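Side-chain contacts in N(G),N(G)-dimethylarginine dimethylaminohydrolase (Pseudomonas aeruginosa, PDB 1H70), which hydrolyses N(omega)-methylated arginines, the natural inhibitors of nitric oxide synthase, to citrulline and dimethylamine or methylamine: residues Q44-D49 / R232-D237; C75-R80 / A144-H149; F126-S131 / R140-I145; A169-E172 / L176-A179. The protein carries 1 engineered substitution. All blocks are in the same frame, centred on the assembly; numbering follows the deposited sequence.

Interaction 1: Q44-D49 / R232-D237; sequences QTCDVD and RVIEVD
Ile234 meets Thr45 and Cys46 in a small, partly buried side-chain contact between an edge strand of one sheet and the loop that follows helix 29-43. In the propeller-like alpha/beta fold of this enzyme family, strand 232-236 is outermost in a three-stranded mixed sheet, and the loop leads on to strand 49-53. The contact is small. It buries 88 Å² counted over both sides, no hydrogen bond crosses it, and even the nearest CA atoms, those of Thr45 and Ile234, stand 9.6 Å apart, so side chains alone bridge the gap.

The bridging atom is a single methyl. Ile234 extends its longer branch beside its own backbone N (chi1 -55°) and keeps it stretched through chi2 of 170°, which carries CD1 toward the loop. There the Thr45 side chain runs past it in the opposite direction, with OG1 3.6 Å from Ile234 CD1. Ile234 CD1 is a methyl, so this is van der Waals contact; the hydroxyl's hydrogen-bond partner is the carbonyl O of Ala42, near the end of the preceding helix. Ala42 also touches Ile234. Asp47, farther along the loop, and Arg232, at the start of the strand, have opposite charges but do not pair, their OD2 and NH1 lying 6.5 Å apart; Asp47 forms its salt bridge with Arg212 of the neighbouring strand.

Cys46 is buried and adds an apolar neighbour: its SG lies 4.2 Å from Ile234 CD1, and the directions from that methyl to Thr45 OG1 and to Cys46 SG diverge by about 63°.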
# COMPACT_ATOMS: atom_id res chain seq x y z
N GLN A 44 4.29 15.79 4.35
CA GLN A 44 5.28 16.73 4.85
C GLN A 44 5.04 17.14 6.31
O GLN A 44 5.93 17.73 6.93
CB GLN A 44 5.27 18.00 3.99
CG GLN A 44 5.98 17.91 2.64
CD GLN A 44 5.84 19.20 1.83
OE1 GLN A 44 6.65 20.14 1.98
NE2 GLN A 44 4.89 19.25 0.96
N THR A 45 3.85 16.83 6.84
CA THR A 45 3.53 17.14 8.24
C THR A 45 3.69 15.96 9.17
O THR A 45 3.38 16.06 10.36
CB THR A 45 2.08 17.67 8.40
OG1 THR A 45 1.12 16.62 8.22
CG2 THR A 45 1.76 18.72 7.33
N CYS A 46 4.22 14.85 8.66
CA CYS A 46 4.32 13.64 9.47
C CYS A 46 5.72 13.30 9.99
O CYS A 46 5.98 12.18 10.33
CB CYS A 46 3.76 12.44 8.68
SG CYS A 46 2.02 12.61 8.22
N ASP A 47 6.62 14.26 10.05
CA ASP A 47 7.96 14.04 10.59
C ASP A 47 8.74 12.92 9.89
O ASP A 47 9.44 12.13 10.52
CB ASP A 47 7.89 13.85 12.10
CG ASP A 47 7.33 15.08 12.75
OD1 ASP A 47 7.37 16.16 12.10
OD2 ASP A 47 6.80 15.02 13.86
N VAL A 48 8.67 12.91 8.57
CA VAL A 48 9.44 11.95 7.78
C VAL A 48 10.14 12.71 6.66
O VAL A 48 9.71 13.84 6.35
CB VAL A 48 8.51 10.91 7.11
CG1 VAL A 48 7.90 9.98 8.14
CG2 VAL A 48 7.37 11.60 6.33
N ASP A 49 11.22 12.20 6.09
CA ASP A 49 11.69 12.89 4.88
C ASP A 49 11.08 12.14 3.73
O ASP A 49 10.70 10.97 3.87
CB ASP A 49 13.19 13.15 4.76
CG ASP A 49 13.99 11.99 5.12
OD1 ASP A 49 13.64 10.95 4.52
OD2 ASP A 49 14.97 12.07 5.93
N ARG A 232 -4.18 11.70 14.82
CA ARG A 232 -4.38 12.97 14.13
C ARG A 232 -4.79 12.60 12.71
O ARG A 232 -3.95 12.12 11.94
CB ARG A 232 -3.11 13.80 14.08
CG ARG A 232 -2.68 14.30 15.44
CD ARG A 232 -1.40 15.13 15.41
NE ARG A 232 -1.52 16.31 14.57
CZ ARG A 232 -0.52 17.14 14.34
NH1 ARG A 232 0.67 16.93 14.88
NH2 ARG A 232 -0.70 18.21 13.57
N VAL A 233 -6.06 12.81 12.36
CA VAL A 233 -6.51 12.41 11.04
C VAL A 233 -6.36 13.50 9.98
O VAL A 233 -6.76 14.66 10.18
CB VAL A 233 -7.93 11.83 11.09
CG1 VAL A 233 -8.39 11.32 9.71
CG2 VAL A 233 -8.01 10.73 12.13
N ILE A 234 -5.76 13.12 8.86
CA ILE A 234 -5.57 14.03 7.73
C ILE A 234 -6.37 13.49 6.55
O ILE A 234 -6.17 12.35 6.16
CB ILE A 234 -4.09 14.13 7.34
CG1 ILE A 234 -3.24 14.54 8.54
CG2 ILE A 234 -3.94 15.11 6.17
CD1 ILE A 234 -1.74 14.43 8.28
N GLU A 235 -7.27 14.29 5.98
CA GLU A 235 -8.07 13.82 4.85
C GLU A 235 -7.52 14.37 3.55
O GLU A 235 -7.26 15.59 3.45
CB GLU A 235 -9.55 14.26 4.98
CG GLU A 235 -10.29 13.59 6.12
CD GLU A 235 -11.67 14.21 6.34
OE1 GLU A 235 -12.69 13.65 5.90
OE2 GLU A 235 -11.72 15.27 6.97
N VAL A 236 -7.32 13.49 2.58
CA VAL A 236 -6.81 13.87 1.27
C VAL A 236 -7.72 13.29 0.19
O VAL A 236 -7.97 12.09 0.17
CB VAL A 236 -5.36 13.34 1.02
CG1 VAL A 236 -4.92 13.64 -0.42
CG2 VAL A 236 -4.38 13.96 1.97
N ASP A 237 -8.21 14.13 -0.73
CA ASP A 237 -9.10 13.57 -1.76
C ASP A 237 -8.27 12.75 -2.74
O ASP A 237 -7.30 13.27 -3.30
CB ASP A 237 -9.83 14.72 -2.48
CG ASP A 237 -10.89 14.27 -3.47
OD1 ASP A 237 -11.23 13.06 -3.58
OD2 ASP A 237 -11.46 15.15 -4.17

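Interaction 2: C75-R80 / A144-H149; sequences CAIITR and AILEKH
Cys75, just before strand 76-78, sits over one face of the imidazole of His149, just after helix 136-148, and this is a close-packed part of a buried contact between the two elements. Two atoms share the face: CB of Cys75 is 4.0 Å from the ring centroid of His149, 13° off the normal, as a CH-pi contact, and Cys75 SG is 3.9 Å from that centroid, a sulfur-aromatic contact. The sulfur is displaced toward the rim, nearest His149 CD2 at 3.7 Å, while CB lies over the CE1 and NE2 side. A hydrogen bond between NE2 and Glu106 OE2 would restrain the ring's rotation.

Nearly as close is the isoleucine pair, whose side chains run antiparallel: Ile77 CG1 touches Ile145 CG2 at 3.8 Å, and Ile77 CG2 meets Ile145 CD1 at the same distance. Packing slackens toward Leu146, whose CD2 stays 4.4 Å from Ile77 CD1. On the solvent side of the helix, Ala144, Glu147 and Lys148 are exposed, though Lys148 NZ forms a salt bridge with Glu106.

Strand 76-78 is the middle strand of its sheet, between 69-71 and 105-107; helix 89-100 packs on Ala76 and Ile78, whereas Ile77 points to helix 136-148.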
# COMPACT_ATOMS: atom_id res chain seq x y z
N CYS A 75 15.46 -5.13 5.85
CA CYS A 75 15.83 -5.26 4.45
C CYS A 75 14.71 -4.78 3.55
O CYS A 75 13.62 -4.48 4.01
CB CYS A 75 16.10 -6.72 4.09
SG CYS A 75 14.63 -7.76 4.21
N ALA A 76 15.01 -4.71 2.25
CA ALA A 76 14.01 -4.37 1.24
C ALA A 76 13.98 -5.55 0.27
O ALA A 76 15.02 -6.13 -0.07
CB ALA A 76 14.33 -3.10 0.49
N ILE A 77 12.77 -5.90 -0.15
CA ILE A 77 12.58 -7.00 -1.09
C ILE A 77 11.88 -6.45 -2.31
O ILE A 77 10.74 -5.99 -2.21
CB ILE A 77 11.66 -8.09 -0.47
CG1 ILE A 77 12.16 -8.56 0.90
CG2 ILE A 77 11.58 -9.31 -1.38
CD1 ILE A 77 11.44 -7.89 2.10
N ILE A 78 12.57 -6.47 -3.45
CA ILE A 78 11.97 -6.05 -4.70
C ILE A 78 11.03 -7.17 -5.08
O ILE A 78 11.40 -8.34 -5.04
CB ILE A 78 13.05 -5.90 -5.78
CG1 ILE A 78 14.10 -4.89 -5.34
CG2 ILE A 78 12.46 -5.46 -7.12
CD1 ILE A 78 13.59 -3.51 -5.08
N THR A 79 9.80 -6.81 -5.44
CA THR A 79 8.81 -7.83 -5.74
C THR A 79 8.85 -8.25 -7.21
O THR A 79 9.87 -8.08 -7.90
CB THR A 79 7.41 -7.33 -5.33
OG1 THR A 79 7.05 -6.19 -6.13
CG2 THR A 79 7.39 -6.87 -3.85
N ARG A 80 7.77 -8.86 -7.68
CA ARG A 80 7.66 -9.31 -9.06
C ARG A 80 6.18 -9.25 -9.43
O ARG A 80 5.43 -10.22 -9.31
CB ARG A 80 8.21 -10.74 -9.19
CG ARG A 80 8.37 -11.20 -10.64
CD ARG A 80 9.41 -12.33 -10.78
NE ARG A 80 9.50 -12.78 -12.16
CZ ARG A 80 8.66 -13.65 -12.73
NH1 ARG A 80 7.69 -14.21 -12.02
NH2 ARG A 80 8.83 -13.99 -14.01
N ALA A 144 10.07 -16.75 3.18
CA ALA A 144 11.42 -17.30 3.43
C ALA A 144 12.44 -16.18 3.64
O ALA A 144 13.31 -16.28 4.52
CB ALA A 144 11.84 -18.25 2.30
N ILE A 145 12.34 -15.12 2.84
CA ILE A 145 13.26 -13.99 2.98
C ILE A 145 13.07 -13.31 4.32
O ILE A 145 14.03 -13.00 5.04
CB ILE A 145 13.06 -12.98 1.84
CG1 ILE A 145 13.52 -13.57 0.51
CG2 ILE A 145 13.85 -11.70 2.12
CD1 ILE A 145 12.95 -12.82 -0.71
N LEU A 146 11.81 -13.04 4.66
CA LEU A 146 11.48 -12.43 5.95
C LEU A 146 12.05 -13.29 7.08
O LEU A 146 12.63 -12.75 8.02
CB LEU A 146 9.97 -12.25 6.13
CG LEU A 146 9.33 -11.20 5.20
CD1 LEU A 146 7.80 -11.25 5.19
CD2 LEU A 146 9.76 -9.80 5.64
N GLU A 147 11.89 -14.60 6.99
CA GLU A 147 12.42 -15.49 8.05
C GLU A 147 13.95 -15.43 8.14
O GLU A 147 14.49 -15.45 9.25
CB GLU A 147 11.90 -16.92 7.88
CG GLU A 147 10.43 -17.03 8.27
CD GLU A 147 9.82 -18.41 8.10
OE1 GLU A 147 10.46 -19.35 7.59
OE2 GLU A 147 8.64 -18.54 8.50
N LYS A 148 14.64 -15.34 7.00
CA LYS A 148 16.11 -15.23 6.94
C LYS A 148 16.56 -14.00 7.73
O LYS A 148 17.63 -13.98 8.36
CB LYS A 148 16.57 -15.16 5.47
CG LYS A 148 18.06 -14.84 5.29
CD LYS A 148 18.39 -14.19 3.95
CE LYS A 148 19.78 -13.54 3.96
NZ LYS A 148 20.15 -12.99 2.62
N HIS A 149 15.70 -12.99 7.75
CA HIS A 149 15.97 -11.75 8.46
C HIS A 149 15.31 -11.66 9.85
O HIS A 149 15.29 -10.59 10.45
CB HIS A 149 15.55 -10.55 7.60
CG HIS A 149 16.44 -10.41 6.41
ND1 HIS A 149 17.63 -9.72 6.46
CD2 HIS A 149 16.35 -10.92 5.16
CE1 HIS A 149 18.22 -9.79 5.28
NE2 HIS A 149 17.46 -10.51 4.47

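Interaction 3: F126-S131 / R140-I145; sequences FYIGES and RQMIAI
Ile128 directs its CD1 methyl into the angle between two consecutive helix side chains, Met142 and Ile143, crossing both obliquely. Seen from that methyl, the directions to Met142 CG and Ile143 CG1 are about 95° apart, so the two partners approach from clearly different sides. Both are close: Ile128 CD1 is 3.8 Å from Met142 CG and 3.7 Å from Ile143 CG1. Met142 CB, at 4.0 Å from Ile128 CD1, extends the first contact toward the helix backbone.

Met142 offers only the root of its chain. With CG opposite the backbone N (chi1 -179°) the chain first heads for the strand, then bends at both following torsions, which turns SD and CE aside, where CE packs on Ile77 and Thr79. Ile143 sets off to one side of the contact, and its CG1 branch, lying beside the backbone N, closes the distance; it also touches Val155 of the next strand.

No polar bond crosses here. At the end of segment 126-131, the hydroxyl of Ser131 is hydrogen-bonded to Asp118 and to the backbone N of Thr134 and of Arg133, a residue of the citrulline pocket. Strand 125-130, helix 136-148 and strand 152-157 form a beta-alpha-beta unit, whose helix covers its parallel strands through apolar contacts such as these.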
# COMPACT_ATOMS: atom_id res chain seq x y z
N PHE A 126 4.22 -10.26 8.89
CA PHE A 126 3.73 -9.75 7.59
C PHE A 126 2.64 -10.64 7.04
O PHE A 126 2.88 -11.81 6.74
CB PHE A 126 4.88 -9.63 6.58
CG PHE A 126 5.89 -8.56 6.94
CD1 PHE A 126 6.87 -8.81 7.90
CD2 PHE A 126 5.84 -7.32 6.35
CE1 PHE A 126 7.79 -7.81 8.22
CE2 PHE A 126 6.74 -6.32 6.67
CZ PHE A 126 7.72 -6.58 7.63
N TYR A 127 1.41 -10.11 6.92
CA TYR A 127 0.30 -10.89 6.38
C TYR A 127 0.31 -10.67 4.88
O TYR A 127 0.33 -9.52 4.42
CB TYR A 127 -1.06 -10.42 6.91
CG TYR A 127 -1.24 -10.67 8.37
CD1 TYR A 127 -0.92 -9.70 9.29
CD2 TYR A 127 -1.74 -11.88 8.83
CE1 TYR A 127 -1.07 -9.91 10.66
CE2 TYR A 127 -1.90 -12.12 10.20
CZ TYR A 127 -1.55 -11.12 11.10
OH TYR A 127 -1.72 -11.33 12.48
N ILE A 128 0.29 -11.77 4.13
CA ILE A 128 0.37 -11.72 2.68
C ILE A 128 -0.85 -12.34 1.99
O ILE A 128 -1.10 -13.54 2.14
CB ILE A 128 1.62 -12.50 2.22
CG1 ILE A 128 2.90 -11.97 2.85
CG2 ILE A 128 1.71 -12.43 0.68
CD1 ILE A 128 4.13 -12.81 2.47
N GLY A 129 -1.60 -11.53 1.24
CA GLY A 129 -2.77 -12.06 0.55
C GLY A 129 -2.46 -12.86 -0.71
O GLY A 129 -1.53 -12.53 -1.47
N GLU A 130 -3.20 -13.95 -0.92
CA GLU A 130 -3.05 -14.76 -2.12
C GLU A 130 -4.10 -14.18 -3.07
O GLU A 130 -5.29 -14.43 -2.90
CB GLU A 130 -3.32 -16.25 -1.88
CG GLU A 130 -3.23 -17.09 -3.16
CD GLU A 130 -3.57 -18.56 -2.92
OE1 GLU A 130 -4.40 -18.85 -2.04
OE2 GLU A 130 -2.97 -19.43 -3.61
N SER A 131 -3.65 -13.42 -4.06
CA SER A 131 -4.61 -12.76 -4.97
C SER A 131 -4.31 -13.07 -6.43
O SER A 131 -3.53 -13.97 -6.74
CB SER A 131 -4.50 -11.25 -4.74
OG SER A 131 -3.20 -10.83 -5.15
N ARG A 140 5.46 -17.60 -0.73
CA ARG A 140 6.45 -18.51 -0.14
C ARG A 140 7.85 -17.90 -0.14
O ARG A 140 8.54 -17.91 0.87
CB ARG A 140 6.47 -19.81 -0.94
CG ARG A 140 7.45 -20.86 -0.39
CD ARG A 140 7.73 -21.99 -1.38
NE ARG A 140 8.59 -21.57 -2.47
CZ ARG A 140 9.91 -21.43 -2.37
NH1 ARG A 140 10.50 -21.64 -1.20
NH2 ARG A 140 10.63 -21.06 -3.42
N GLN A 141 8.27 -17.38 -1.30
CA GLN A 141 9.59 -16.78 -1.42
C GLN A 141 9.72 -15.60 -0.46
O GLN A 141 10.75 -15.46 0.19
CB GLN A 141 9.82 -16.34 -2.86
CG GLN A 141 10.22 -17.47 -3.78
CD GLN A 141 10.50 -16.94 -5.16
OE1 GLN A 141 11.16 -15.92 -5.30
NE2 GLN A 141 9.98 -17.61 -6.18
N MET A 142 8.69 -14.78 -0.37
CA MET A 142 8.71 -13.63 0.53
C MET A 142 8.78 -14.07 1.99
O MET A 142 9.55 -13.52 2.78
CB MET A 142 7.48 -12.73 0.30
CG MET A 142 7.45 -11.49 1.20
SD MET A 142 8.74 -10.30 0.75
CE MET A 142 8.04 -9.58 -0.75
N ILE A 143 7.98 -15.07 2.37
CA ILE A 143 8.04 -15.50 3.78
C ILE A 143 9.45 -16.03 4.12
O ILE A 143 9.98 -15.75 5.20
CB ILE A 143 6.94 -16.54 4.11
CG1 ILE A 143 5.58 -15.81 4.13
CG2 ILE A 143 7.20 -17.21 5.45
CD1 ILE A 143 4.38 -16.70 4.00
N ALA A 144 10.07 -16.75 3.18
CA ALA A 144 11.42 -17.30 3.43
C ALA A 144 12.44 -16.18 3.64
O ALA A 144 13.31 -16.28 4.52
CB ALA A 144 11.84 -18.25 2.30
N ILE A 145 12.34 -15.12 2.84
CA ILE A 145 13.26 -13.99 2.98
C ILE A 145 13.07 -13.31 4.32
O ILE A 145 14.03 -13.00 5.04
CB ILE A 145 13.06 -12.98 1.84
CG1 ILE A 145 13.52 -13.57 0.51
CG2 ILE A 145 13.85 -11.70 2.12
CD1 ILE A 145 12.95 -12.82 -0.71

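Interaction 4: A169-E172 / L176-A179; sequences AYLE and LLAA
Ala169 and Leu177 are joined by two backbone hydrogen bonds, the only ones between segments 169-172 and 176-179. The shorter runs from Leu177 N to Ala169 O, 2.8 Å with an N-H...O angle of 162°; its return partner, Ala169 N to Leu177 O, is longer at 3.2 Å and more bent at 151°. Together they define an antiparallel hydrogen-bonded pair. The next pair, Tyr170 with Leu176, is non-hydrogen-bonded, with CA atoms 4.7 Å apart.

Just outside the bonds, Leu176 folds over the strand. Its CG stands opposite the backbone N (chi1 -179°), and CD1 comes to rest 3.5 Å from Ala169 O, adding apolar cover to a carbonyl that already accepts a hydrogen bond. The same methyl sits at the edge of the Tyr170 ring, close to its plane, and also packs against Tyr170 CB.

These strands form a beta hairpin, and 175-178 is the central strand of a mixed sheet whose parallel neighbour is 192-195, consistent with the repeated sheets of a propeller-like alpha/beta fold. The Ala169 side chain is about 11 Å from the bound citrulline.

On the face carrying Ala169 and Leu177, Ala169 CB touches Leu177 CD1 at 4.0 Å. Leu171, beyond the strand, brings CD1 slantwise across Leu177, 3.9 Å from its CG. On the other face, Tyr170 has the backbone N of Glu172 3.5 Å above the middle of its ring plane; its OH is hydrogen-bonded to Asn174 N in the hairpin turn, and its side chain packs on Met120 and Val122 of strand 119-122.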
# COMPACT_ATOMS: atom_id res chain seq x y z
N ALA A 169 -6.27 -2.30 6.83
CA ALA A 169 -5.24 -1.33 7.20
C ALA A 169 -4.92 -1.43 8.67
O ALA A 169 -5.82 -1.28 9.50
CB ALA A 169 -5.67 0.11 6.89
N TYR A 170 -3.65 -1.62 8.99
CA TYR A 170 -3.22 -1.66 10.39
C TYR A 170 -2.75 -0.31 10.84
O TYR A 170 -1.89 0.28 10.22
CB TYR A 170 -2.13 -2.72 10.59
CG TYR A 170 -1.72 -2.88 12.05
CD1 TYR A 170 -2.65 -3.23 13.01
CD2 TYR A 170 -0.40 -2.67 12.46
CE1 TYR A 170 -2.30 -3.39 14.34
CE2 TYR A 170 -0.03 -2.81 13.79
CZ TYR A 170 -0.99 -3.17 14.72
OH TYR A 170 -0.64 -3.32 16.06
N LEU A 171 -3.36 0.24 11.92
CA LEU A 171 -3.02 1.56 12.40
C LEU A 171 -2.21 1.57 13.71
O LEU A 171 -2.23 2.56 14.46
CB LEU A 171 -4.31 2.35 12.59
CG LEU A 171 -5.32 2.36 11.44
CD1 LEU A 171 -6.52 3.21 11.82
CD2 LEU A 171 -4.67 2.88 10.15
N GLU A 172 -1.45 0.51 13.95
CA GLU A 172 -0.62 0.37 15.15
C GLU A 172 -1.54 0.25 16.38
O GLU A 172 -2.75 0.47 16.29
CB GLU A 172 0.37 1.53 15.30
CG GLU A 172 1.44 1.59 14.20
CD GLU A 172 2.11 0.26 13.91
OE1 GLU A 172 2.62 -0.39 14.85
OE2 GLU A 172 2.17 -0.13 12.72
N LEU A 176 -7.23 -2.32 13.86
CA LEU A 176 -7.27 -2.80 12.48
C LEU A 176 -8.52 -2.37 11.71
O LEU A 176 -9.62 -2.70 12.12
CB LEU A 176 -7.20 -4.33 12.49
CG LEU A 176 -7.20 -5.03 11.11
CD1 LEU A 176 -5.89 -4.71 10.33
CD2 LEU A 176 -7.32 -6.57 11.25
N LEU A 177 -8.36 -1.67 10.59
CA LEU A 177 -9.53 -1.35 9.76
C LEU A 177 -9.83 -2.58 8.90
O LEU A 177 -8.92 -3.18 8.32
CB LEU A 177 -9.26 -0.17 8.79
CG LEU A 177 -8.87 1.19 9.41
CD1 LEU A 177 -8.74 2.24 8.31
CD2 LEU A 177 -9.92 1.63 10.45
N ALA A 178 -11.10 -2.99 8.83
CA ALA A 178 -11.46 -4.14 8.02
C ALA A 178 -12.81 -3.97 7.33
O ALA A 178 -13.78 -3.46 7.91
CB ALA A 178 -11.47 -5.44 8.81
N ALA A 179 -12.81 -4.38 6.06
CA ALA A 179 -14.00 -4.37 5.23
C ALA A 179 -14.21 -5.71 4.56
O ALA A 179 -13.29 -6.51 4.39
CB ALA A 179 -13.89 -3.30 4.13

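Interactions 2 and 3 use adjoining parts of one helix, 136-148: one meets strand 76-78, the other strand 125-130. They touch directly, Ile77 CG2 to Met142 CE at 3.6 Å and Leu146 CD1 to Phe126 CB at 3.6 Å, making one continuous apolar layer. Interaction 4 is also buried, yet rests on main-chain hydrogen bonds within a sheet, which the other three lack. Interaction 1 is the sparsest and most exposed, on the far side of the chain's centre from interaction 3. Only in interaction 2 does an aromatic face take part across the two segments; its centre is about 28 Å from that of interaction 1.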